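Long-range contacts in cellulase (Uncultured bacterium, PDB 3WX5), which probably hydrolyses internal beta-1,4-glucosidic bonds of cellulose, as a family 12 glycoside hydrolase of the endoglucanase type: residues N107-P112 against K233-S238; A20-R25 against I51-E56; F60-A65 against T221-W226. One frame throughout, in Å; residues are numbered along the deposited sequence.

Interaction 1: residues N107-P112 against K233-S238; sequences NWRLTP and KSSDFS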
loop_
_atom_site.group_PDB
_atom_site.type_symbol
_atom_site.label_atom_id
_atom_site.label_comp_id
_atom_site.label_asym_id
_atom_site.label_seq_id
_atom_site.Cartn_x
_atom_site.Cartn_y
_atom_site.Cartn_z
ATOM N N ASN A 107 6.526 10.263 -0.410
ATOM C CA ASN A 107 6.719 10.379 -1.850
ATOM C C ASN A 107 6.613 9.033 -2.568
ATOM O O ASN A 107 7.049 8.009 -2.040
ATOM C CB ASN A 107 8.106 10.971 -2.173
ATOM C CG ASN A 107 8.406 12.245 -1.418
ATOM O OD1 ASN A 107 7.515 12.935 -0.937
ATOM N ND2 ASN A 107 9.698 12.559 -1.304
ATOM N N TRP A 108 6.173 9.055 -3.829
ATOM C CA TRP A 108 6.176 7.843 -4.650
ATOM C C TRP A 108 6.025 8.246 -6.109
ATOM O O TRP A 108 5.330 9.207 -6.420
ATOM C CB TRP A 108 5.007 6.919 -4.263
ATOM C CG TRP A 108 5.081 5.536 -4.904
ATOM C CD1 TRP A 108 6.186 4.708 -4.979
ATOM C CD2 TRP A 108 3.984 4.782 -5.446
ATOM N NE1 TRP A 108 5.858 3.551 -5.666
ATOM C CE2 TRP A 108 4.512 3.566 -5.945
ATOM C CE3 TRP A 108 2.609 5.033 -5.587
ATOM C CZ2 TRP A 108 3.695 2.557 -6.469
ATOM C CZ3 TRP A 108 1.803 4.040 -6.155
ATOM C CH2 TRP A 108 2.354 2.833 -6.615
ATOM N N ARG A 109 6.614 7.463 -7.007
ATOM C CA ARG A 109 6.397 7.658 -8.438
ATOM C C ARG A 109 6.090 6.298 -9.053
ATOM O O ARG A 109 6.738 5.309 -8.737
ATOM C CB ARG A 109 7.642 8.251 -9.089
ATOM C CG ARG A 109 7.494 8.505 -10.585
ATOM C CD ARG A 109 8.669 9.344 -11.143
ATOM N NE ARG A 109 9.900 8.558 -11.233
ATOM C CZ ARG A 109 10.161 7.702 -12.221
ATOM N NH1 ARG A 109 9.277 7.511 -13.191
ATOM N NH2 ARG A 109 11.287 7.013 -12.225
ATOM N N LEU A 110 5.072 6.245 -9.896
ATOM C CA LEU A 110 4.720 4.991 -10.527
ATOM C C LEU A 110 4.792 5.145 -12.049
ATOM O O LEU A 110 4.574 6.245 -12.609
ATOM C CB LEU A 110 3.332 4.550 -10.075
ATOM C CG LEU A 110 2.205 5.524 -10.481
ATOM C CD1 LEU A 110 1.305 4.925 -11.537
ATOM C CD2 LEU A 110 1.392 6.014 -9.283
ATOM N N THR A 111 5.104 4.046 -12.715
ATOM C CA THR A 111 5.051 4.013 -14.168
ATOM C C THR A 111 3.889 3.094 -14.559
ATOM O O THR A 111 3.932 1.885 -14.297
ATOM C CB THR A 111 6.406 3.505 -14.738
ATOM O OG1 THR A 111 7.467 4.343 -14.242
ATOM C CG2 THR A 111 6.399 3.539 -16.276
ATOM N N PRO A 112 2.820 3.668 -15.136
ATOM C CA PRO A 112 1.649 2.893 -15.539
ATOM C C PRO A 112 1.902 2.067 -16.797
ATOM O O PRO A 112 2.963 2.215 -17.447
ATOM C CB PRO A 112 0.591 3.957 -15.826
ATOM C CG PRO A 112 1.343 5.209 -16.091
ATOM C CD PRO A 112 2.790 5.038 -15.666
ATOM N N LYS A 233 6.038 -0.106 -12.658
ATOM C CA LYS A 233 7.267 0.175 -11.916
ATOM C C LYS A 233 6.969 1.105 -10.743
ATOM O O LYS A 233 6.277 2.107 -10.898
ATOM C CB LYS A 233 8.307 0.850 -12.830
ATOM C CG LYS A 233 9.683 1.035 -12.159
ATOM C CD LYS A 233 10.767 1.483 -13.175
ATOM C CE LYS A 233 12.134 1.720 -12.519
ATOM N NZ LYS A 233 12.794 0.478 -11.976
ATOM N N SER A 234 7.603 0.820 -9.617
ATOM C CA SER A 234 7.514 1.646 -8.399
ATOM C C SER A 234 8.887 2.311 -8.199
ATOM O O SER A 234 9.899 1.611 -8.190
ATOM C CB SER A 234 7.179 0.725 -7.213
ATOM O OG SER A 234 7.354 1.323 -5.918
ATOM N N SER A 235 8.914 3.645 -8.062
ATOM C CA SER A 235 10.179 4.397 -7.892
ATOM C C SER A 235 10.129 5.454 -6.792
ATOM O O SER A 235 9.070 6.011 -6.516
ATOM C CB SER A 235 10.528 5.104 -9.215
ATOM O OG SER A 235 10.545 4.151 -10.270
ATOM N N ASP A 236 11.289 5.788 -6.231
ATOM C CA ASP A 236 11.443 7.024 -5.457
ATOM C C ASP A 236 10.571 7.022 -4.193
ATOM O O ASP A 236 10.067 8.075 -3.784
ATOM C CB ASP A 236 11.043 8.255 -6.306
ATOM C CG ASP A 236 11.858 8.402 -7.602
ATOM O OD1 ASP A 236 13.039 7.988 -7.657
ATOM O OD2 ASP A 236 11.301 8.998 -8.553
ATOM N N PHE A 237 10.355 5.859 -3.597
ATOM C CA PHE A 237 9.507 5.761 -2.392
ATOM C C PHE A 237 10.213 6.383 -1.180
ATOM O O PHE A 237 11.411 6.143 -0.951
ATOM C CB PHE A 237 9.187 4.293 -2.103
ATOM C CG PHE A 237 8.292 4.078 -0.910
ATOM C CD1 PHE A 237 6.949 4.456 -0.942
ATOM C CD2 PHE A 237 8.763 3.398 0.207
ATOM C CE1 PHE A 237 6.099 4.144 0.127
ATOM C CE2 PHE A 237 7.909 3.055 1.270
ATOM C CZ PHE A 237 6.578 3.435 1.229
ATOM N N SER A 238 9.465 7.156 -0.399
ATOM C CA SER A 238 9.949 7.676 0.862
ATOM C C SER A 238 8.766 7.782 1.804
ATOM O O SER A 238 7.647 8.037 1.390
ATOM C CB SER A 238 10.536 9.080 0.639
ATOM O OG SER A 238 11.012 9.611 1.848
HETATM O O HOH W 1 11.329 10.249 -2.893
HETATM O O HOH W 2 8.205 4.449 -11.434
#
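Trp108 reaches across to the neighbouring strand and gives its indole N-H to Ser234, NE1 to OG 2.7 Å, nearly straight and in the ring plane. CG lies anti to the backbone N (chi1 -170°), which carries the pyrrole edge across to the serine, whose CB also touches that edge. Leu110 CB lies over one ring face, toward its rim, and Trp108 CD1 packs obliquely on Phe237 CD1 at 4.1 Å.

On the other face of the sheet Arg109 bends at chi3 (73°) and offers NE to Asp236 OD2 at 3.1 Å. The carboxylate oxygen lies at the guanidinium edge, yet it is approached from above its own plane, the two groups being turned 52° apart. Ser235 OG sits over a guanidinium face, 3.5 Å from NH2. A water links Ser235 OG (2.6 Å), Thr111 OG1 (2.9 Å) and Lys233 O (3.1 Å); a second water joins Asn107 ND2 to Asp236 O, while Asn107 OD1 takes the backbone N-H of Gln194.

The antiparallel backbones set these positions. Arg109 and Ser235 exchange two hydrogen bonds; Thr111 N also bonds to Lys233 O, with a weak return bond. Before the Asn107-Ser238 pair the register shifts by one, a beta bulge in which Asp236, in a left-handed backbone conformation, and Phe237 together lie opposite Trp108. The indole packs on Thr221 and Phe223 of the facing sheet, in the beta-jelly-roll of this family.

The chemistry thus divides by face: toward the core one direct bond satisfies the buried indole N-H amid apolar packing, whereas the outer face relies on a salt bridge and shared water.

Interaction 2: residues A20-R25 against I51-E56; sequences ATVCDR and IEIGLE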
loop_
_atom_site.group_PDB
_atom_site.type_symbol
_atom_site.label_atom_id
_atom_site.label_comp_id
_atom_site.label_asym_id
_atom_site.label_seq_id
_atom_site.Cartn_x
_atom_site.Cartn_y
_atom_site.Cartn_z
ATOM N N ALA A 20 17.986 -7.474 -7.408
ATOM C CA ALA A 20 17.629 -8.891 -7.313
ATOM C C ALA A 20 16.284 -9.154 -7.987
ATOM O O ALA A 20 15.402 -8.295 -7.965
ATOM C CB ALA A 20 17.580 -9.323 -5.856
ATOM N N THR A 21 16.139 -10.332 -8.599
ATOM C CA THR A 21 14.895 -10.678 -9.293
ATOM C C THR A 21 14.171 -11.708 -8.459
ATOM O O THR A 21 14.668 -12.818 -8.274
ATOM C CB THR A 21 15.148 -11.254 -10.716
ATOM O OG1 THR A 21 15.824 -10.272 -11.516
ATOM C CG2 THR A 21 13.804 -11.598 -11.401
ATOM N N VAL A 22 13.050 -11.307 -7.869
ATOM C CA VAL A 22 12.393 -12.112 -6.830
ATOM C C VAL A 22 11.097 -12.663 -7.403
ATOM O O VAL A 22 10.234 -11.875 -7.828
ATOM C CB VAL A 22 12.044 -11.226 -5.598
ATOM C CG1 VAL A 22 11.136 -11.960 -4.616
ATOM C CG2 VAL A 22 13.336 -10.714 -4.904
ATOM N N CYS A 23 10.948 -13.996 -7.400
ATOM C CA CYS A 23 9.784 -14.650 -8.016
ATOM C C CYS A 23 8.970 -15.513 -7.054
ATOM O O CYS A 23 7.878 -15.984 -7.415
ATOM C CB CYS A 23 10.183 -15.498 -9.243
ATOM S SG CYS A 23 11.088 -14.620 -10.556
ATOM N N ASP A 24 9.521 -15.774 -5.866
ATOM C CA ASP A 24 8.839 -16.561 -4.838
ATOM C C ASP A 24 7.535 -15.858 -4.493
ATOM O O ASP A 24 7.508 -14.648 -4.335
ATOM C CB ASP A 24 9.721 -16.654 -3.571
ATOM C CG ASP A 24 9.106 -17.523 -2.469
ATOM O OD1 ASP A 24 7.891 -17.832 -2.494
ATOM O OD2 ASP A 24 9.851 -17.897 -1.537
ATOM N N ARG A 25 6.456 -16.622 -4.368
ATOM C CA ARG A 25 5.152 -16.057 -4.029
ATOM C C ARG A 25 5.207 -15.178 -2.765
ATOM O O ARG A 25 4.604 -14.095 -2.729
ATOM C CB ARG A 25 4.114 -17.187 -3.935
ATOM C CG ARG A 25 3.099 -17.077 -2.847
ATOM C CD ARG A 25 1.998 -18.123 -3.059
ATOM N NE ARG A 25 0.683 -17.519 -2.876
ATOM C CZ ARG A 25 -0.395 -18.161 -2.445
ATOM N NH1 ARG A 25 -0.363 -19.473 -2.238
ATOM N NH2 ARG A 25 -1.527 -17.494 -2.266
ATOM N N ILE A 51 9.467 -9.705 -9.679
ATOM C CA ILE A 51 9.846 -8.291 -9.660
ATOM C C ILE A 51 11.364 -8.142 -9.627
ATOM O O ILE A 51 12.053 -8.875 -8.898
ATOM C CB ILE A 51 9.220 -7.538 -8.449
ATOM C CG1 ILE A 51 9.540 -8.239 -7.119
ATOM C CG2 ILE A 51 7.687 -7.443 -8.650
ATOM C CD1 ILE A 51 8.932 -7.530 -5.860
ATOM N N GLU A 52 11.861 -7.131 -10.327
ATOM C CA GLU A 52 13.271 -6.791 -10.263
ATOM C C GLU A 52 13.451 -5.601 -9.330
ATOM O O GLU A 52 12.854 -4.544 -9.549
ATOM C CB GLU A 52 13.795 -6.475 -11.669
ATOM C CG GLU A 52 15.235 -5.982 -11.688
ATOM C CD GLU A 52 15.733 -5.748 -13.114
ATOM O OE1 GLU A 52 16.117 -6.736 -13.758
ATOM O OE2 GLU A 52 15.603 -4.615 -13.638
ATOM N N ILE A 53 14.192 -5.818 -8.243
ATOM C CA ILE A 53 14.256 -4.875 -7.107
ATOM C C ILE A 53 15.627 -4.210 -6.994
ATOM O O ILE A 53 16.653 -4.892 -6.822
ATOM C CB ILE A 53 14.005 -5.578 -5.749
ATOM C CG1 ILE A 53 12.751 -6.450 -5.803
ATOM C CG2 ILE A 53 13.824 -4.528 -4.632
ATOM C CD1 ILE A 53 12.567 -7.300 -4.563
ATOM N N GLY A 54 15.628 -2.885 -6.966
ATOM C CA GLY A 54 16.848 -2.123 -6.704
ATOM C C GLY A 54 17.133 -2.156 -5.212
ATOM O O GLY A 54 16.305 -1.747 -4.404
ATOM N N LEU A 55 18.266 -2.732 -4.827
ATOM C CA LEU A 55 18.537 -2.940 -3.404
ATOM C C LEU A 55 18.817 -1.661 -2.601
ATOM O O LEU A 55 18.661 -1.653 -1.379
ATOM C CB LEU A 55 19.666 -3.963 -3.209
ATOM C CG LEU A 55 19.329 -5.356 -3.736
ATOM C CD1 LEU A 55 20.536 -6.309 -3.636
ATOM C CD2 LEU A 55 18.083 -5.926 -3.064
ATOM N N GLU A 56 19.233 -0.590 -3.274
ATOM C CA GLU A 56 19.518 0.668 -2.585
ATOM C C GLU A 56 18.278 1.559 -2.475
ATOM O O GLU A 56 18.043 2.159 -1.436
ATOM C CB GLU A 56 20.669 1.410 -3.285
ATOM C CG GLU A 56 22.040 0.744 -3.032
ATOM C CD GLU A 56 23.130 1.195 -4.016
ATOM O OE1 GLU A 56 22.917 2.184 -4.750
ATOM O OE2 GLU A 56 24.228 0.593 -4.004
#
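Ala20 and Val22 run antiparallel to Ile53 and Ile51, the short strand axes 4.7 Å apart at closest and their directions 145° apart. Both are hydrogen-bonded pairs: Ile53 N to Ala20 O and Val22 N to Ile51 O are each 2.8 Å, and the return bonds, Ala20 N to Ile53 O and Ile51 N to Val22 O, are each 3.0 Å. Between them Thr21 and Glu52 form a non-hydrogen-bonded pair, where Thr21 CA points its hydrogen at Ile51 O and Glu52 CA does likewise at Ala20 O.

Strand 19-22 is one of the two edge strands of the six-stranded antiparallel sheet, one layer of the beta-jelly-roll sandwich; strand 49-54 is its only partner there and passes the sheet on to strand 60-65. Just past the pairing, Cys23 is joined by a disulfide to Cys50, the residue before Ile51, so a covalent link staples the edge strand to its neighbour.

The side chains of Ala20, Val22, Ile51 and Ile53 share the inward face. Val22 sends CG2 against the tip of Ile53, CD1 at 3.5 Å, a diagonal contact; Ile53 CG1 lies opposite its carbonyl carbon (chi1 -49°), and CD1 extends from there toward Val22. Ile51 instead holds CG1 between its backbone N and carbonyl carbon (chi1 54°), which puts Ile51 CG1 4.2 Å from Val22 CB. Leu55 turns CD2 back to within 4.4 Å of Ala20 CB. Arg29, Val31 and Val38 from the facing sheet cover this apolar layer. On the reverse face Thr21 OG1 passes Glu52 OE1 without bonding, and Thr21 is exposed there.

Interaction 3: residues F60-A65 against T221-W226; sequences FILTRA and TGFELW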
loop_
_atom_site.group_PDB
_atom_site.type_symbol
_atom_site.label_atom_id
_atom_site.label_comp_id
_atom_site.label_asym_id
_atom_site.label_seq_id
_atom_site.Cartn_x
_atom_site.Cartn_y
_atom_site.Cartn_z
ATOM N N PHE A 60 11.209 -0.981 -7.886
ATOM C CA PHE A 60 10.956 -2.320 -8.439
ATOM C C PHE A 60 10.115 -2.284 -9.701
ATOM O O PHE A 60 9.304 -1.375 -9.892
ATOM C CB PHE A 60 10.423 -3.319 -7.383
ATOM C CG PHE A 60 9.018 -3.025 -6.879
ATOM C CD1 PHE A 60 7.897 -3.440 -7.614
ATOM C CD2 PHE A 60 8.822 -2.396 -5.655
ATOM C CE1 PHE A 60 6.589 -3.183 -7.161
ATOM C CE2 PHE A 60 7.509 -2.163 -5.153
ATOM C CZ PHE A 60 6.392 -2.553 -5.916
ATOM N N ILE A 61 10.339 -3.251 -10.588
ATOM C CA ILE A 61 9.521 -3.328 -11.799
ATOM C C ILE A 61 8.981 -4.747 -11.924
ATOM O O ILE A 61 9.688 -5.715 -11.595
ATOM C CB ILE A 61 10.357 -2.915 -13.058
ATOM C CG1 ILE A 61 9.509 -2.977 -14.334
ATOM C CG2 ILE A 61 11.579 -3.819 -13.203
ATOM C CD1 ILE A 61 10.113 -2.189 -15.509
ATOM N N LEU A 62 7.710 -4.871 -12.331
ATOM C CA LEU A 62 7.121 -6.203 -12.611
ATOM C C LEU A 62 7.722 -6.699 -13.933
ATOM O O LEU A 62 7.446 -6.128 -15.007
ATOM C CB LEU A 62 5.595 -6.110 -12.740
ATOM C CG LEU A 62 4.775 -6.136 -11.439
ATOM C CD1 LEU A 62 4.752 -7.536 -10.787
ATOM C CD2 LEU A 62 5.278 -5.082 -10.451
ATOM N N THR A 63 8.540 -7.742 -13.853
ATOM C CA THR A 63 9.138 -8.316 -15.057
ATOM C C THR A 63 8.356 -9.514 -15.549
ATOM O O THR A 63 8.516 -9.945 -16.704
ATOM C CB THR A 63 10.614 -8.730 -14.842
ATOM O OG1 THR A 63 10.683 -9.697 -13.802
ATOM C CG2 THR A 63 11.474 -7.515 -14.483
ATOM N N ARG A 64 7.509 -10.059 -14.682
ATOM C CA ARG A 64 6.625 -11.153 -15.072
ATOM C C ARG A 64 5.347 -11.091 -14.256
ATOM O O ARG A 64 5.410 -10.967 -13.037
ATOM C CB ARG A 64 7.320 -12.494 -14.839
ATOM C CG ARG A 64 6.553 -13.706 -15.363
ATOM C CD ARG A 64 7.293 -15.008 -15.018
ATOM N NE ARG A 64 6.557 -16.175 -15.509
ATOM C CZ ARG A 64 7.007 -17.427 -15.453
ATOM N NH1 ARG A 64 8.225 -17.668 -14.983
ATOM N NH2 ARG A 64 6.260 -18.427 -15.912
ATOM N N ALA A 65 4.193 -11.119 -14.924
ATOM C CA ALA A 65 2.934 -11.179 -14.195
ATOM C C ALA A 65 1.870 -11.901 -14.990
ATOM O O ALA A 65 1.287 -11.345 -15.901
ATOM C CB ALA A 65 2.454 -9.754 -13.807
ATOM N N THR A 221 3.173 0.868 -0.297
ATOM C CA THR A 221 2.521 1.173 -1.558
ATOM C C THR A 221 2.962 0.177 -2.620
ATOM O O THR A 221 3.963 -0.523 -2.435
ATOM C CB THR A 221 2.833 2.613 -2.007
ATOM O OG1 THR A 221 1.935 2.969 -3.068
ATOM C CG2 THR A 221 4.314 2.724 -2.494
ATOM N N GLY A 222 2.180 0.049 -3.686
ATOM C CA GLY A 222 2.448 -0.999 -4.687
ATOM C C GLY A 222 1.299 -1.072 -5.651
ATOM O O GLY A 222 0.569 -0.091 -5.803
ATOM N N PHE A 223 1.075 -2.251 -6.235
ATOM C CA PHE A 223 0.067 -2.384 -7.289
ATOM C C PHE A 223 -0.796 -3.578 -6.920
ATOM O O PHE A 223 -0.282 -4.694 -6.800
ATOM C CB PHE A 223 0.751 -2.657 -8.634
ATOM C CG PHE A 223 1.777 -1.607 -9.014
ATOM C CD1 PHE A 223 1.363 -0.402 -9.569
ATOM C CD2 PHE A 223 3.137 -1.793 -8.735
ATOM C CE1 PHE A 223 2.285 0.589 -9.902
ATOM C CE2 PHE A 223 4.080 -0.784 -9.039
ATOM C CZ PHE A 223 3.648 0.392 -9.643
ATOM N N GLU A 224 -2.103 -3.383 -6.773
ATOM C CA GLU A 224 -2.948 -4.571 -6.709
ATOM C C GLU A 224 -3.143 -5.089 -8.126
ATOM O O GLU A 224 -3.570 -4.350 -9.020
ATOM C CB GLU A 224 -4.294 -4.290 -6.033
ATOM C CG GLU A 224 -4.178 -3.871 -4.560
ATOM C CD GLU A 224 -5.529 -3.871 -3.849
ATOM O OE1 GLU A 224 -6.420 -3.073 -4.219
ATOM O OE2 GLU A 224 -5.723 -4.711 -2.950
ATOM N N LEU A 225 -2.890 -6.378 -8.327
ATOM C CA LEU A 225 -2.985 -6.942 -9.670
ATOM C C LEU A 225 -4.167 -7.917 -9.732
ATOM O O LEU A 225 -4.248 -8.836 -8.927
ATOM C CB LEU A 225 -1.689 -7.673 -10.012
ATOM C CG LEU A 225 -0.445 -6.792 -9.930
ATOM C CD1 LEU A 225 0.778 -7.603 -10.278
ATOM C CD2 LEU A 225 -0.598 -5.542 -10.827
ATOM N N TRP A 226 -5.105 -7.685 -10.658
ATOM C CA TRP A 226 -6.124 -8.682 -10.952
ATOM C C TRP A 226 -5.746 -9.485 -12.213
ATOM O O TRP A 226 -5.993 -10.687 -12.297
ATOM C CB TRP A 226 -7.483 -8.031 -11.176
ATOM C CG TRP A 226 -8.152 -7.458 -9.929
ATOM C CD1 TRP A 226 -9.211 -7.994 -9.246
ATOM C CD2 TRP A 226 -7.924 -6.163 -9.363
ATOM N NE1 TRP A 226 -9.628 -7.124 -8.259
ATOM C CE2 TRP A 226 -8.869 -5.982 -8.332
ATOM C CE3 TRP A 226 -6.978 -5.155 -9.599
ATOM C CZ2 TRP A 226 -8.892 -4.843 -7.526
ATOM C CZ3 TRP A 226 -7.021 -4.006 -8.800
ATOM C CH2 TRP A 226 -7.994 -3.857 -7.800
#
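Phe60 and Phe223 meet without stacking: Phe60 CE1 lies in the plane of the Phe223 ring, at its edge, 3.9 Å from CE2 and 4.0 Å from CD2. The two side chains run alongside each other in opposing senses. Phe60 holds CG between its backbone N and carbonyl carbon (chi1 69°), which swings the ring out toward segment 221-226, and its CZ comes to 4.4 Å from Gly222 CA, which lies near the Phe60 ring plane.

No hydrogen bond joins the two segments. Their touching parts point almost the same way, 6° apart, with nearest CA pairs such as Leu62 and Phe223 separated by 9.6 Å, the spacing of two layers and not of neighbours in a sheet. This is sandwich packing in the GH12 beta-jelly-roll: strand 60-65 belongs to the six-stranded sheet and strand 215-225 to the facing one, with side chains filling the interior between them.

Leu62 feeds two of these contacts by dividing its branches. CD2 comes obliquely to Phe223 CD2 at 4.3 Å, while CD1 meets Leu225 CD1 tip to tip at 4.0 Å. A classic beta bulge at Thr63 and Arg64, both opposite Cys50, shifts the alternation of side chains, and Ala65 again points inward; the same Leu225 CD1 also lies 4.5 Å from Ala65 CB. Every residue that touches is buried; Ile51 packs on Leu62, and Trp118 lies against Leu225.

From the N terminus, interaction 2 comes first, closing a short loop of 25 residues between 20-25 and 51-56 at the sheet edge. It is complete before the chain enters 60-65 and opens interaction 3. Interaction 1 opens at 107-112, inside the long loop that interaction 3 closes at 221-226, but closes only at 233-238, so these two cross. Interactions 1 and 2 pair strands within the six-stranded sheet, where strand 60-65 sits between 49-54 and 233-243; Glu52 N to Ile61 O and Ser234 N to Phe60 O probably hydrogen-bond it on both sides. Interaction 3 ties that middle strand to the facing sheet.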